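Local coordinates for protein Rho guanine nucleotide exchange factor TIAM2 (Mus musculus, PDB 3A8P) that activates the GTPase Rac1 by stimulating its exchange of GDP for GTP, and carries in this PHCCEx piece a part needed for membrane localization, at residues A[37-42]-A[83-88]; A[125-130]-A[137-142]; A[163-168]-A[172-177]. One frame throughout, in Å; residues are numbered along the deposited sequence.

Interaction 1 of 3, residues A[37-42]-A[83-88]; sequences RKWKQY and PEHPKK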
ATOM      1  N   ARG A  37      17.674  -9.732  -6.221  1.00 62.76           N
ATOM      2  CA  ARG A  37      16.318  -9.942  -6.717  1.00 61.67           C
ATOM      3  C   ARG A  37      16.292 -10.213  -8.222  1.00 59.81           C
ATOM      4  O   ARG A  37      16.970  -9.538  -8.996  1.00 59.89           O
ATOM      5  CB  ARG A  37      15.445  -8.725  -6.386  1.00 62.91           C
ATOM      6  CG  ARG A  37      15.872  -7.432  -7.059  1.00 64.78           C
ATOM      7  CD  ARG A  37      15.007  -6.262  -6.602  1.00 67.58           C
ATOM      8  NE  ARG A  37      15.264  -5.045  -7.372  1.00 70.52           N
ATOM      9  CZ  ARG A  37      16.416  -4.378  -7.379  1.00 71.32           C
ATOM     10  NH1 ARG A  37      17.442  -4.800  -6.650  1.00 72.32           N
ATOM     11  NH2 ARG A  37      16.544  -3.286  -8.121  1.00 71.31           N
ATOM     12  N   LYS A  38      15.507 -11.211  -8.622  1.00 57.33           N
ATOM     13  CA  LYS A  38      15.365 -11.582 -10.030  1.00 54.20           C
ATOM     14  C   LYS A  38      13.974 -12.172 -10.298  1.00 50.94           C
ATOM     15  O   LYS A  38      13.283 -12.594  -9.365  1.00 49.48           O
ATOM     16  CB  LYS A  38      16.456 -12.583 -10.423  1.00 55.85           C
ATOM     17  CG  LYS A  38      16.568 -13.785  -9.503  1.00 57.30           C
ATOM     18  CD  LYS A  38      17.746 -14.656  -9.910  1.00 59.67           C
ATOM     19  CE  LYS A  38      17.958 -15.807  -8.940  1.00 60.94           C
ATOM     20  NZ  LYS A  38      19.133 -16.634  -9.335  1.00 62.13           N
ATOM     21  N   TRP A  39      13.564 -12.192 -11.566  1.00 46.44           N
ATOM     22  CA  TRP A  39      12.244 -12.705 -11.934  1.00 42.34           C
ATOM     23  C   TRP A  39      12.161 -14.229 -12.000  1.00 41.53           C
ATOM     24  O   TRP A  39      12.911 -14.868 -12.731  1.00 42.10           O
ATOM     25  CB  TRP A  39      11.788 -12.159 -13.297  1.00 38.46           C
ATOM     26  CG  TRP A  39      11.546 -10.659 -13.397  1.00 36.78           C
ATOM     27  CD1 TRP A  39      12.379  -9.733 -13.957  1.00 36.55           C
ATOM     28  CD2 TRP A  39      10.357  -9.947 -13.021  1.00 33.53           C
ATOM     29  NE1 TRP A  39      11.780  -8.493 -13.966  1.00 34.89           N
ATOM     30  CE2 TRP A  39      10.539  -8.595 -13.396  1.00 34.93           C
ATOM     31  CE3 TRP A  39       9.151 -10.321 -12.408  1.00 31.91           C
ATOM     32  CZ2 TRP A  39       9.558  -7.614 -13.181  1.00 32.53           C
ATOM     33  CZ3 TRP A  39       8.174  -9.344 -12.197  1.00 29.79           C
ATOM     34  CH2 TRP A  39       8.386  -8.008 -12.583  1.00 28.26           C
ATOM     35  N   LYS A  40      11.234 -14.800 -11.243  1.00 39.48           N
ATOM     36  CA  LYS A  40      11.018 -16.242 -11.249  1.00 39.04           C
ATOM     37  C   LYS A  40       9.538 -16.445 -11.534  1.00 36.24           C
ATOM     38  O   LYS A  40       8.705 -15.667 -11.074  1.00 34.92           O
ATOM     39  CB  LYS A  40      11.373 -16.856  -9.892  1.00 41.96           C
ATOM     40  CG  LYS A  40      12.830 -16.686  -9.499  1.00 46.64           C
ATOM     41  CD  LYS A  40      13.084 -17.216  -8.097  1.00 50.92           C
ATOM     42  CE  LYS A  40      14.522 -16.963  -7.657  1.00 53.15           C
ATOM     43  NZ  LYS A  40      14.737 -17.408  -6.253  1.00 55.62           N
ATOM     44  N   GLN A  41       9.209 -17.485 -12.289  1.00 33.89           N
ATOM     45  CA  GLN A  41       7.817 -17.764 -12.633  1.00 31.82           C
ATOM     46  C   GLN A  41       7.212 -18.782 -11.678  1.00 30.59           C
ATOM     47  O   GLN A  41       7.876 -19.719 -11.266  1.00 31.06           O
ATOM     48  CB  GLN A  41       7.734 -18.287 -14.069  1.00 31.35           C
ATOM     49  CG  GLN A  41       6.324 -18.525 -14.571  1.00 32.23           C
ATOM     50  CD  GLN A  41       6.319 -19.131 -15.958  1.00 32.07           C
ATOM     51  OE1 GLN A  41       7.044 -20.086 -16.222  1.00 32.98           O
ATOM     52  NE2 GLN A  41       5.497 -18.587 -16.848  1.00 29.37           N
ATOM     53  N   TYR A  42       5.944 -18.592 -11.329  1.00 28.76           N
ATOM     54  CA  TYR A  42       5.264 -19.504 -10.424  1.00 27.37           C
ATOM     55  C   TYR A  42       3.807 -19.630 -10.821  1.00 26.82           C
ATOM     56  O   TYR A  42       3.235 -18.709 -11.394  1.00 26.34           O
ATOM     57  CB  TYR A  42       5.262 -18.965  -8.987  1.00 29.84           C
ATOM     58  CG  TYR A  42       6.596 -18.845  -8.292  1.00 34.67           C
ATOM     59  CD1 TYR A  42       7.212 -19.962  -7.730  1.00 36.13           C
ATOM     60  CD2 TYR A  42       7.225 -17.608  -8.158  1.00 34.30           C
ATOM     61  CE1 TYR A  42       8.413 -19.851  -7.049  1.00 37.93           C
ATOM     62  CE2 TYR A  42       8.431 -17.485  -7.480  1.00 37.10           C
ATOM     63  CZ  TYR A  42       9.017 -18.610  -6.925  1.00 39.28           C
ATOM     64  OH  TYR A  42      10.191 -18.498  -6.218  1.00 42.19           O
ATOM     65  N   PRO A  83       2.696   0.163 -15.622  1.00 24.28           N
ATOM     66  CA  PRO A  83       2.856   0.191 -17.081  1.00 24.29           C
ATOM     67  C   PRO A  83       4.162   0.845 -17.554  1.00 28.30           C
ATOM     68  O   PRO A  83       4.607   0.603 -18.675  1.00 27.25           O
ATOM     69  CB  PRO A  83       1.610   0.947 -17.556  1.00 23.84           C
ATOM     70  CG  PRO A  83       1.311   1.889 -16.388  1.00 23.31           C
ATOM     71  CD  PRO A  83       1.532   0.962 -15.194  1.00 25.25           C
ATOM     72  N   GLU A  84       4.785   1.658 -16.703  1.00 28.94           N
ATOM     73  CA  GLU A  84       6.029   2.323 -17.086  1.00 32.88           C
ATOM     74  C   GLU A  84       7.278   1.452 -16.963  1.00 33.88           C
ATOM     75  O   GLU A  84       8.356   1.870 -17.382  1.00 35.42           O
ATOM     76  CB  GLU A  84       6.240   3.608 -16.272  1.00 34.99           C
ATOM     77  CG  GLU A  84       6.476   3.366 -14.796  1.00 40.31           C
ATOM     78  CD  GLU A  84       5.186   3.266 -13.997  1.00 44.81           C
ATOM     79  OE1 GLU A  84       4.180   2.749 -14.533  1.00 42.38           O
ATOM     80  OE2 GLU A  84       5.188   3.696 -12.821  1.00 46.68           O
ATOM     81  N   HIS A  85       7.156   0.255 -16.389  1.00 33.99           N
ATOM     82  CA  HIS A  85       8.324  -0.615 -16.264  1.00 34.40           C
ATOM     83  C   HIS A  85       8.999  -0.632 -17.630  1.00 35.46           C
ATOM     84  O   HIS A  85       8.374  -0.951 -18.630  1.00 35.62           O
ATOM     85  CB  HIS A  85       7.911  -2.027 -15.852  1.00 33.79           C
ATOM     86  CG  HIS A  85       9.055  -2.874 -15.390  1.00 33.28           C
ATOM     87  ND1 HIS A  85       9.908  -3.515 -16.262  1.00 33.53           N
ATOM     88  CD2 HIS A  85       9.512  -3.150 -14.146  1.00 31.83           C
ATOM     89  CE1 HIS A  85      10.840  -4.151 -15.575  1.00 31.32           C
ATOM     90  NE2 HIS A  85      10.622  -3.945 -14.289  1.00 32.25           N
ATOM     91  N   PRO A  86      10.290  -0.280 -17.685  1.00 37.45           N
ATOM     92  CA  PRO A  86      11.065  -0.232 -18.931  1.00 39.15           C
ATOM     93  C   PRO A  86      11.268  -1.508 -19.739  1.00 41.00           C
ATOM     94  O   PRO A  86      11.292  -1.462 -20.971  1.00 41.49           O
ATOM     95  CB  PRO A  86      12.392   0.369 -18.480  1.00 37.80           C
ATOM     96  CG  PRO A  86      12.548  -0.196 -17.111  1.00 39.52           C
ATOM     97  CD  PRO A  86      11.156  -0.009 -16.524  1.00 37.85           C
ATOM     98  N   LYS A  87      11.409  -2.643 -19.066  1.00 42.52           N
ATOM     99  CA  LYS A  87      11.653  -3.887 -19.784  1.00 44.31           C
ATOM    100  C   LYS A  87      10.484  -4.849 -19.932  1.00 43.63           C
ATOM    101  O   LYS A  87      10.489  -5.696 -20.825  1.00 43.44           O
ATOM    102  CB  LYS A  87      12.829  -4.618 -19.139  1.00 46.72           C
ATOM    103  CG  LYS A  87      14.085  -3.765 -19.058  1.00 51.12           C
ATOM    104  CD  LYS A  87      14.485  -3.244 -20.435  1.00 54.40           C
ATOM    105  CE  LYS A  87      15.541  -2.148 -20.333  1.00 56.26           C
ATOM    106  NZ  LYS A  87      16.730  -2.594 -19.561  1.00 58.16           N
ATOM    107  N   LYS A  88       9.479  -4.726 -19.074  1.00 41.77           N
ATOM    108  CA  LYS A  88       8.353  -5.640 -19.151  1.00 39.12           C
ATOM    109  C   LYS A  88       6.979  -4.991 -19.170  1.00 37.33           C
ATOM    110  O   LYS A  88       6.776  -3.887 -18.663  1.00 34.67           O
ATOM    111  CB  LYS A  88       8.439  -6.646 -18.006  1.00 40.26           C
ATOM    112  CG  LYS A  88       9.651  -7.557 -18.125  1.00 45.06           C
ATOM    113  CD  LYS A  88       9.744  -8.556 -16.987  1.00 45.81           C
ATOM    114  CE  LYS A  88      10.662  -9.709 -17.378  1.00 48.47           C
ATOM    115  NZ  LYS A  88      11.971  -9.220 -17.905  1.00 49.32           N
TER
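Lys88 lays the end of its side chain over one face of the Trp39 indole. Its CD comes to 3.6 Å from Trp39 NE1. Its CE sits 3.9 Å from the centroid of the five-membered ring, 16° off the ring normal, which makes a CH-pi contact. The Lys88 chain runs extended to CE and then bends at its last torsion (chi4 51°), which keeps NZ near the indole, 4.0 Å from Trp39 CD1. His85 meets the same indole differently. Its NE2 lies at the indole edge, near the ring plane and 4.0 Å from Trp39 CZ2. The two rings form an offset edge-to-face pair, with the Trp39 edge toward the His85 face and the planes at 69°.

The loop 83-88 itself sets the imidazole. His85 ND1 accepts a hydrogen bond from Lys88 N at 3.1 Å. Lys87 N also donates to His85 ND1, at 3.3 Å. Both donors are tilted out of the ring plane. These bonds tie the ring to its own loop and would limit its rotation. On the other segment, Trp39 precedes strand 40-47 of the PH domain and also touches Lys20 and Leu103, while Lys88 also touches Gln105.

No hydrogen bond joins the two segments. The contact therefore depends on apolar methylene and ring surfaces, and the lysine charge has no counter-ion across it.

Interaction 2 of 3, residues A[125-130]-A[137-142]; sequences SLFAKK and VRLLKS
Phe127, Ala128, Leu139 and Leu140 meet where the axes of the short helical segments 125-130 and 137-142 pass 10.0 Å apart at 83°, the backbones nearest at Ala128 and Leu139. Leu139 points toward the other helix. Its CD2 lies 3.4 Å from Ala128 CA, a close approach that the small alanine allows, and 3.9 Å from Ala128 CB. The same methyl meets the Phe127 ring, 3.8 Å from CD2. Leu139 CG comes up beside the neighbouring ring atom, 3.9 Å from Phe127 CE2. Leu140 brings its own CD2 to the other side of the ring plane, 4.0 Å from Phe127 CD2, so the methyls straddle the ring. Both leucines approach the ring obliquely. With chi1 at -178°, the Phe127 ring swings away from its own backbone N and out toward helix 136-165.

Helix 109-130 is the C-terminal helix of the PH fold, and helix 136-165 follows it after a short linker. Met198 of helix 171-206 touches both Phe127 and Leu140, and Tyr201 and Leu202 also pack on Leu140. His131 in the linker adds its ring to Phe127 and touches Leu139.

The two segments share no hydrogen bond. Their join is wholly apolar, made by two leucine methyl groups against a phenyl ring and an alanine. It probably rests on shape fit and the exclusion of water, and it links the PH domain to the helices that follow.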
ATOM      1  N   SER A 125     -12.882  -7.928   1.491  1.00 31.32           N
ATOM      2  CA  SER A 125     -13.674  -8.952   2.143  1.00 33.79           C
ATOM      3  C   SER A 125     -13.180  -9.190   3.568  1.00 32.36           C
ATOM      4  O   SER A 125     -13.963  -9.141   4.517  1.00 33.61           O
ATOM      5  CB  SER A 125     -13.602 -10.245   1.330  1.00 34.86           C
ATOM      6  OG  SER A 125     -14.363 -11.264   1.939  1.00 39.85           O
ATOM      7  N   LEU A 126     -11.882  -9.443   3.716  1.00 33.06           N
ATOM      8  CA  LEU A 126     -11.293  -9.683   5.031  1.00 32.98           C
ATOM      9  C   LEU A 126     -11.497  -8.459   5.920  1.00 34.10           C
ATOM     10  O   LEU A 126     -11.848  -8.578   7.101  1.00 33.60           O
ATOM     11  CB  LEU A 126      -9.798  -9.993   4.896  1.00 31.86           C
ATOM     12  CG  LEU A 126      -9.066 -10.389   6.181  1.00 33.90           C
ATOM     13  CD1 LEU A 126      -9.744 -11.608   6.791  1.00 33.89           C
ATOM     14  CD2 LEU A 126      -7.605 -10.684   5.886  1.00 33.56           C
ATOM     15  N   PHE A 127     -11.287  -7.282   5.339  1.00 33.16           N
ATOM     16  CA  PHE A 127     -11.454  -6.023   6.054  1.00 33.67           C
ATOM     17  C   PHE A 127     -12.865  -5.941   6.658  1.00 36.07           C
ATOM     18  O   PHE A 127     -13.030  -5.641   7.842  1.00 34.55           O
ATOM     19  CB  PHE A 127     -11.229  -4.852   5.094  1.00 32.37           C
ATOM     20  CG  PHE A 127     -11.326  -3.501   5.744  1.00 34.31           C
ATOM     21  CD1 PHE A 127     -10.295  -3.022   6.546  1.00 34.41           C
ATOM     22  CD2 PHE A 127     -12.449  -2.704   5.552  1.00 33.40           C
ATOM     23  CE1 PHE A 127     -10.382  -1.764   7.145  1.00 35.67           C
ATOM     24  CE2 PHE A 127     -12.548  -1.446   6.148  1.00 32.55           C
ATOM     25  CZ  PHE A 127     -11.515  -0.974   6.944  1.00 33.71           C
ATOM     26  N   ALA A 128     -13.878  -6.202   5.836  1.00 36.38           N
ATOM     27  CA  ALA A 128     -15.261  -6.160   6.301  1.00 39.92           C
ATOM     28  C   ALA A 128     -15.506  -7.224   7.368  1.00 41.27           C
ATOM     29  O   ALA A 128     -16.233  -6.997   8.336  1.00 41.06           O
ATOM     30  CB  ALA A 128     -16.215  -6.369   5.131  1.00 39.48           C
ATOM     31  N   LYS A 129     -14.891  -8.387   7.181  1.00 42.75           N
ATOM     32  CA  LYS A 129     -15.042  -9.490   8.118  1.00 44.40           C
ATOM     33  C   LYS A 129     -14.480  -9.107   9.491  1.00 45.90           C
ATOM     34  O   LYS A 129     -15.061  -9.448  10.525  1.00 45.96           O
ATOM     35  CB  LYS A 129     -14.330 -10.728   7.572  1.00 46.27           C
ATOM     36  CG  LYS A 129     -14.757 -12.032   8.210  1.00 48.87           C
ATOM     37  CD  LYS A 129     -14.161 -13.230   7.478  1.00 51.71           C
ATOM     38  CE  LYS A 129     -12.659 -13.336   7.697  1.00 54.40           C
ATOM     39  NZ  LYS A 129     -12.313 -13.573   9.136  1.00 56.51           N
ATOM     40  N   LYS A 130     -13.358  -8.392   9.497  1.00 45.73           N
ATOM     41  CA  LYS A 130     -12.745  -7.965  10.750  1.00 45.45           C
ATOM     42  C   LYS A 130     -13.603  -6.933  11.472  1.00 45.37           C
ATOM     43  O   LYS A 130     -13.592  -6.863  12.700  1.00 45.36           O
ATOM     44  CB  LYS A 130     -11.347  -7.389  10.504  1.00 46.16           C
ATOM     45  CG  LYS A 130     -10.329  -8.419  10.039  1.00 49.76           C
ATOM     46  CD  LYS A 130      -8.916  -7.853  10.037  1.00 53.44           C
ATOM     47  CE  LYS A 130      -8.439  -7.546  11.453  1.00 56.76           C
ATOM     48  NZ  LYS A 130      -7.025  -7.057  11.491  1.00 57.78           N
ATOM     49  N   VAL A 137     -19.293  -2.649   0.786  1.00 35.32           N
ATOM     50  CA  VAL A 137     -19.314  -1.342   0.145  1.00 34.59           C
ATOM     51  C   VAL A 137     -19.674  -0.213   1.105  1.00 36.84           C
ATOM     52  O   VAL A 137     -19.064   0.853   1.071  1.00 35.66           O
ATOM     53  CB  VAL A 137     -20.298  -1.339  -1.045  1.00 34.32           C
ATOM     54  CG1 VAL A 137     -20.528   0.083  -1.546  1.00 27.58           C
ATOM     55  CG2 VAL A 137     -19.739  -2.220  -2.163  1.00 32.00           C
ATOM     56  N   ARG A 138     -20.667  -0.450   1.958  1.00 38.53           N
ATOM     57  CA  ARG A 138     -21.103   0.554   2.926  1.00 38.88           C
ATOM     58  C   ARG A 138     -20.020   0.823   3.964  1.00 36.20           C
ATOM     59  O   ARG A 138     -19.830   1.960   4.383  1.00 33.82           O
ATOM     60  CB  ARG A 138     -22.377   0.093   3.635  1.00 42.62           C
ATOM     61  CG  ARG A 138     -22.963   1.121   4.581  1.00 45.91           C
ATOM     62  CD  ARG A 138     -24.140   0.528   5.341  1.00 51.10           C
ATOM     63  NE  ARG A 138     -24.863   1.533   6.117  1.00 55.00           N
ATOM     64  CZ  ARG A 138     -25.878   1.258   6.931  1.00 56.64           C
ATOM     65  NH1 ARG A 138     -26.293   0.005   7.081  1.00 57.30           N
ATOM     66  NH2 ARG A 138     -26.484   2.236   7.591  1.00 57.70           N
ATOM     67  N   LEU A 139     -19.325  -0.228   4.389  1.00 33.75           N
ATOM     68  CA  LEU A 139     -18.254  -0.075   5.364  1.00 31.92           C
ATOM     69  C   LEU A 139     -17.129   0.767   4.741  1.00 32.29           C
ATOM     70  O   LEU A 139     -16.609   1.688   5.368  1.00 32.40           O
ATOM     71  CB  LEU A 139     -17.715  -1.447   5.785  1.00 31.82           C
ATOM     72  CG  LEU A 139     -16.397  -1.447   6.577  1.00 33.36           C
ATOM     73  CD1 LEU A 139     -16.566  -0.669   7.881  1.00 31.43           C
ATOM     74  CD2 LEU A 139     -15.965  -2.878   6.854  1.00 31.77           C
ATOM     75  N   LEU A 140     -16.776   0.455   3.496  1.00 31.89           N
ATOM     76  CA  LEU A 140     -15.724   1.174   2.790  1.00 32.44           C
ATOM     77  C   LEU A 140     -16.059   2.649   2.635  1.00 32.93           C
ATOM     78  O   LEU A 140     -15.209   3.513   2.860  1.00 31.36           O
ATOM     79  CB  LEU A 140     -15.486   0.555   1.411  1.00 31.51           C
ATOM     80  CG  LEU A 140     -14.960  -0.877   1.397  1.00 30.69           C
ATOM     81  CD1 LEU A 140     -14.722  -1.308  -0.053  1.00 32.64           C
ATOM     82  CD2 LEU A 140     -13.677  -0.966   2.201  1.00 27.15           C
ATOM     83  N   LYS A 141     -17.298   2.935   2.248  1.00 32.20           N
ATOM     84  CA  LYS A 141     -17.729   4.312   2.076  1.00 33.63           C
ATOM     85  C   LYS A 141     -17.732   5.042   3.412  1.00 33.36           C
ATOM     86  O   LYS A 141     -17.340   6.209   3.497  1.00 34.08           O
ATOM     87  CB  LYS A 141     -19.120   4.361   1.443  1.00 33.45           C
ATOM     88  CG  LYS A 141     -19.108   3.983  -0.021  1.00 36.91           C
ATOM     89  CD  LYS A 141     -20.473   4.155  -0.656  1.00 37.02           C
ATOM     90  CE  LYS A 141     -20.395   3.923  -2.152  1.00 38.36           C
ATOM     91  NZ  LYS A 141     -21.723   4.083  -2.806  1.00 42.10           N
ATOM     92  N   SER A 142     -18.167   4.348   4.453  1.00 31.77           N
ATOM     93  CA  SER A 142     -18.200   4.935   5.781  1.00 33.25           C
ATOM     94  C   SER A 142     -16.766   5.279   6.192  1.00 33.42           C
ATOM     95  O   SER A 142     -16.512   6.328   6.781  1.00 33.75           O
ATOM     96  CB  SER A 142     -18.816   3.947   6.776  1.00 33.74           C
ATOM     97  OG  SER A 142     -18.911   4.522   8.068  1.00 37.43           O
TER

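Interaction 3 of 3, residues A[163-168]-A[172-177]; sequences LQLSVV and KNRKAI
Arg174 NE donates a hydrogen bond to the backbone O of Val168, 2.7 Å long and nearly straight at 168°. It closes the turn of an antiparallel helical hairpin, in which helices 136-165 and 171-206 are joined by a tight loop. The carbonyl oxygen lies in the guanidinium plane. A second bond, from Arg174 NH2 to the same oxygen, is weak at 3.4 Å. Within the loop, a type I beta turn from Leu165 to Val168 sets up the receiving carbonyl. Its Val168 N bonds to Leu165 O.

The guanidinium is also packed from one side. Leu165 CD1 lies over its face, toward the rim, and 3.6 Å from Arg174 CD. Leu165 and Arg174 cross at about a right angle. The arginine chain reaches this place through a bend at its second torsion (chi2 -102°), which turns its end toward the loop. With an alanine here, Val168 O is likely to lose its donor from helix 171-206, and one side of Leu165 would be uncovered.

Apolar packing completes the contact. Ile177 brings CG2 to 3.9 Å from Leu165 CB, and Val168 CG1 rests 3.8 Å from Arg174 CG. Leu165 also touches Glu178 and Ile181, farther along helix 171-206, which is predicted to be coiled coil from its start. At the loop side, Val168 CG2 meets the end of the isoleucine chain, 3.7 Å from Ile177 CD1.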
ATOM      1  N   LEU A 163       1.574  27.592  14.133  1.00 28.93           N
ATOM      2  CA  LEU A 163       1.371  28.982  14.544  1.00 30.18           C
ATOM      3  C   LEU A 163       1.961  29.185  15.940  1.00 30.63           C
ATOM      4  O   LEU A 163       2.601  30.200  16.201  1.00 29.52           O
ATOM      5  CB  LEU A 163      -0.121  29.343  14.551  1.00 29.94           C
ATOM      6  CG  LEU A 163      -0.480  30.803  14.876  1.00 31.79           C
ATOM      7  CD1 LEU A 163       0.096  31.737  13.803  1.00 30.05           C
ATOM      8  CD2 LEU A 163      -1.995  30.967  14.942  1.00 31.65           C
ATOM      9  N   GLN A 164       1.751  28.219  16.836  1.00 30.64           N
ATOM     10  CA  GLN A 164       2.300  28.326  18.188  1.00 31.37           C
ATOM     11  C   GLN A 164       3.837  28.288  18.159  1.00 31.91           C
ATOM     12  O   GLN A 164       4.498  28.984  18.927  1.00 29.91           O
ATOM     13  CB  GLN A 164       1.785  27.190  19.081  1.00 30.88           C
ATOM     14  CG  GLN A 164       0.277  27.048  19.132  1.00 31.54           C
ATOM     15  CD  GLN A 164      -0.437  28.368  19.355  1.00 32.93           C
ATOM     16  OE1 GLN A 164      -0.221  29.053  20.359  1.00 30.70           O
ATOM     17  NE2 GLN A 164      -1.296  28.732  18.408  1.00 34.41           N
ATOM     18  N   LEU A 165       4.401  27.471  17.272  1.00 32.08           N
ATOM     19  CA  LEU A 165       5.858  27.353  17.161  1.00 34.24           C
ATOM     20  C   LEU A 165       6.519  28.642  16.666  1.00 34.81           C
ATOM     21  O   LEU A 165       7.665  28.933  17.012  1.00 35.64           O
ATOM     22  CB  LEU A 165       6.236  26.211  16.203  1.00 31.59           C
ATOM     23  CG  LEU A 165       7.714  26.112  15.798  1.00 30.00           C
ATOM     24  CD1 LEU A 165       8.560  25.661  16.993  1.00 28.60           C
ATOM     25  CD2 LEU A 165       7.864  25.135  14.639  1.00 30.60           C
ATOM     26  N   SER A 166       5.790  29.409  15.863  1.00 34.85           N
ATOM     27  CA  SER A 166       6.324  30.638  15.290  1.00 37.36           C
ATOM     28  C   SER A 166       6.857  31.683  16.273  1.00 38.15           C
ATOM     29  O   SER A 166       7.662  32.519  15.884  1.00 39.34           O
ATOM     30  CB  SER A 166       5.283  31.292  14.378  1.00 36.42           C
ATOM     31  OG  SER A 166       4.227  31.868  15.128  1.00 35.41           O
ATOM     32  N   VAL A 167       6.424  31.649  17.530  1.00 39.20           N
ATOM     33  CA  VAL A 167       6.907  32.630  18.507  1.00 43.31           C
ATOM     34  C   VAL A 167       7.872  32.032  19.524  1.00 45.38           C
ATOM     35  O   VAL A 167       8.364  32.734  20.409  1.00 45.85           O
ATOM     36  CB  VAL A 167       5.745  33.276  19.301  1.00 43.63           C
ATOM     37  CG1 VAL A 167       4.743  33.929  18.349  1.00 42.52           C
ATOM     38  CG2 VAL A 167       5.073  32.225  20.168  1.00 45.41           C
ATOM     39  N   VAL A 168       8.136  30.736  19.399  1.00 47.30           N
ATOM     40  CA  VAL A 168       9.037  30.040  20.311  1.00 48.36           C
ATOM     41  C   VAL A 168      10.502  30.165  19.900  1.00 49.77           C
ATOM     42  O   VAL A 168      10.875  29.856  18.765  1.00 48.48           O
ATOM     43  CB  VAL A 168       8.671  28.548  20.404  1.00 47.76           C
ATOM     44  CG1 VAL A 168       9.695  27.806  21.250  1.00 47.43           C
ATOM     45  CG2 VAL A 168       7.285  28.398  21.004  1.00 46.78           C
ATOM     46  N   LYS A 172      15.095  23.730  23.101  1.00 65.39           N
ATOM     47  CA  LYS A 172      14.424  22.464  23.350  1.00 65.19           C
ATOM     48  C   LYS A 172      12.906  22.568  23.238  1.00 64.41           C
ATOM     49  O   LYS A 172      12.243  21.614  22.824  1.00 63.56           O
ATOM     50  CB  LYS A 172      14.832  21.916  24.720  1.00 66.23           C
ATOM     51  CG  LYS A 172      16.310  21.534  24.786  1.00 68.26           C
ATOM     52  CD  LYS A 172      16.664  20.805  26.073  1.00 69.27           C
ATOM     53  CE  LYS A 172      18.138  20.413  26.093  1.00 69.83           C
ATOM     54  NZ  LYS A 172      18.507  19.636  27.315  1.00 70.46           N
ATOM     55  N   ASN A 173      12.353  23.721  23.603  1.00 62.74           N
ATOM     56  CA  ASN A 173      10.910  23.923  23.508  1.00 60.73           C
ATOM     57  C   ASN A 173      10.526  23.931  22.028  1.00 58.21           C
ATOM     58  O   ASN A 173       9.431  23.514  21.650  1.00 57.11           O
ATOM     59  CB  ASN A 173      10.520  25.241  24.175  1.00 62.47           C
ATOM     60  CG  ASN A 173      10.617  25.176  25.689  1.00 64.74           C
ATOM     61  OD1 ASN A 173       9.740  24.616  26.353  1.00 65.47           O
ATOM     62  ND2 ASN A 173      11.690  25.733  26.244  1.00 64.88           N
ATOM     63  N   ARG A 174      11.450  24.406  21.199  1.00 55.08           N
ATOM     64  CA  ARG A 174      11.257  24.457  19.760  1.00 52.81           C
ATOM     65  C   ARG A 174      11.117  23.038  19.213  1.00 52.24           C
ATOM     66  O   ARG A 174      10.090  22.687  18.634  1.00 50.19           O
ATOM     67  CB  ARG A 174      12.457  25.133  19.102  1.00 53.88           C
ATOM     68  CG  ARG A 174      12.234  26.575  18.717  1.00 53.83           C
ATOM     69  CD  ARG A 174      11.986  26.679  17.228  1.00 54.48           C
ATOM     70  NE  ARG A 174      11.368  27.951  16.879  1.00 57.06           N
ATOM     71  CZ  ARG A 174      10.873  28.232  15.681  1.00 55.49           C
ATOM     72  NH1 ARG A 174      10.928  27.326  14.712  1.00 53.60           N
ATOM     73  NH2 ARG A 174      10.307  29.410  15.460  1.00 56.33           N
ATOM     74  N   LYS A 175      12.154  22.226  19.411  1.00 51.08           N
ATOM     75  CA  LYS A 175      12.153  20.849  18.926  1.00 50.39           C
ATOM     76  C   LYS A 175      10.951  20.071  19.450  1.00 48.71           C
ATOM     77  O   LYS A 175      10.385  19.241  18.736  1.00 47.81           O
ATOM     78  CB  LYS A 175      13.445  20.121  19.328  1.00 51.89           C
ATOM     79  CG  LYS A 175      13.554  19.790  20.808  1.00 55.59           C
ATOM     80  CD  LYS A 175      14.505  18.615  21.060  1.00 58.98           C
ATOM     81  CE  LYS A 175      15.970  18.976  20.829  1.00 59.76           C
ATOM     82  NZ  LYS A 175      16.518  19.882  21.885  1.00 61.87           N
ATOM     83  N   ALA A 176      10.560  20.339  20.691  1.00 45.92           N
ATOM     84  CA  ALA A 176       9.420  19.644  21.278  1.00 43.27           C
ATOM     85  C   ALA A 176       8.154  19.831  20.447  1.00 41.71           C
ATOM     86  O   ALA A 176       7.399  18.884  20.233  1.00 40.81           O
ATOM     87  CB  ALA A 176       9.182  20.130  22.693  1.00 44.31           C
ATOM     88  N   ILE A 177       7.915  21.052  19.983  1.00 38.89           N
ATOM     89  CA  ILE A 177       6.728  21.313  19.181  1.00 37.46           C
ATOM     90  C   ILE A 177       6.914  20.747  17.772  1.00 36.79           C
ATOM     91  O   ILE A 177       5.958  20.295  17.143  1.00 33.48           O
ATOM     92  CB  ILE A 177       6.432  22.827  19.093  1.00 37.45           C
ATOM     93  CG1 ILE A 177       6.206  23.390  20.503  1.00 37.92           C
ATOM     94  CG2 ILE A 177       5.206  23.068  18.225  1.00 35.91           C
ATOM     95  CD1 ILE A 177       6.051  24.905  20.559  1.00 38.00           C
TER

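Interaction 2 is the buried contact of the three, while interactions 1 and 3 lie at the surface. Interaction 1 stays within the PH domain and interaction 3 within the CC-Ex region, their centres about 48 Å apart on opposite sides of the chain's centre. Interaction 2 stands where the PH fold meets the helices. It shares helix 136-165 with interaction 3, so that one helix is held near both ends, with the contact centres about 40 Å apart. The chemistry follows the place. The buried join is purely apolar, the PH surface uses rings and a lysine, and the hairpin turn adds a charged donor to a backbone oxygen.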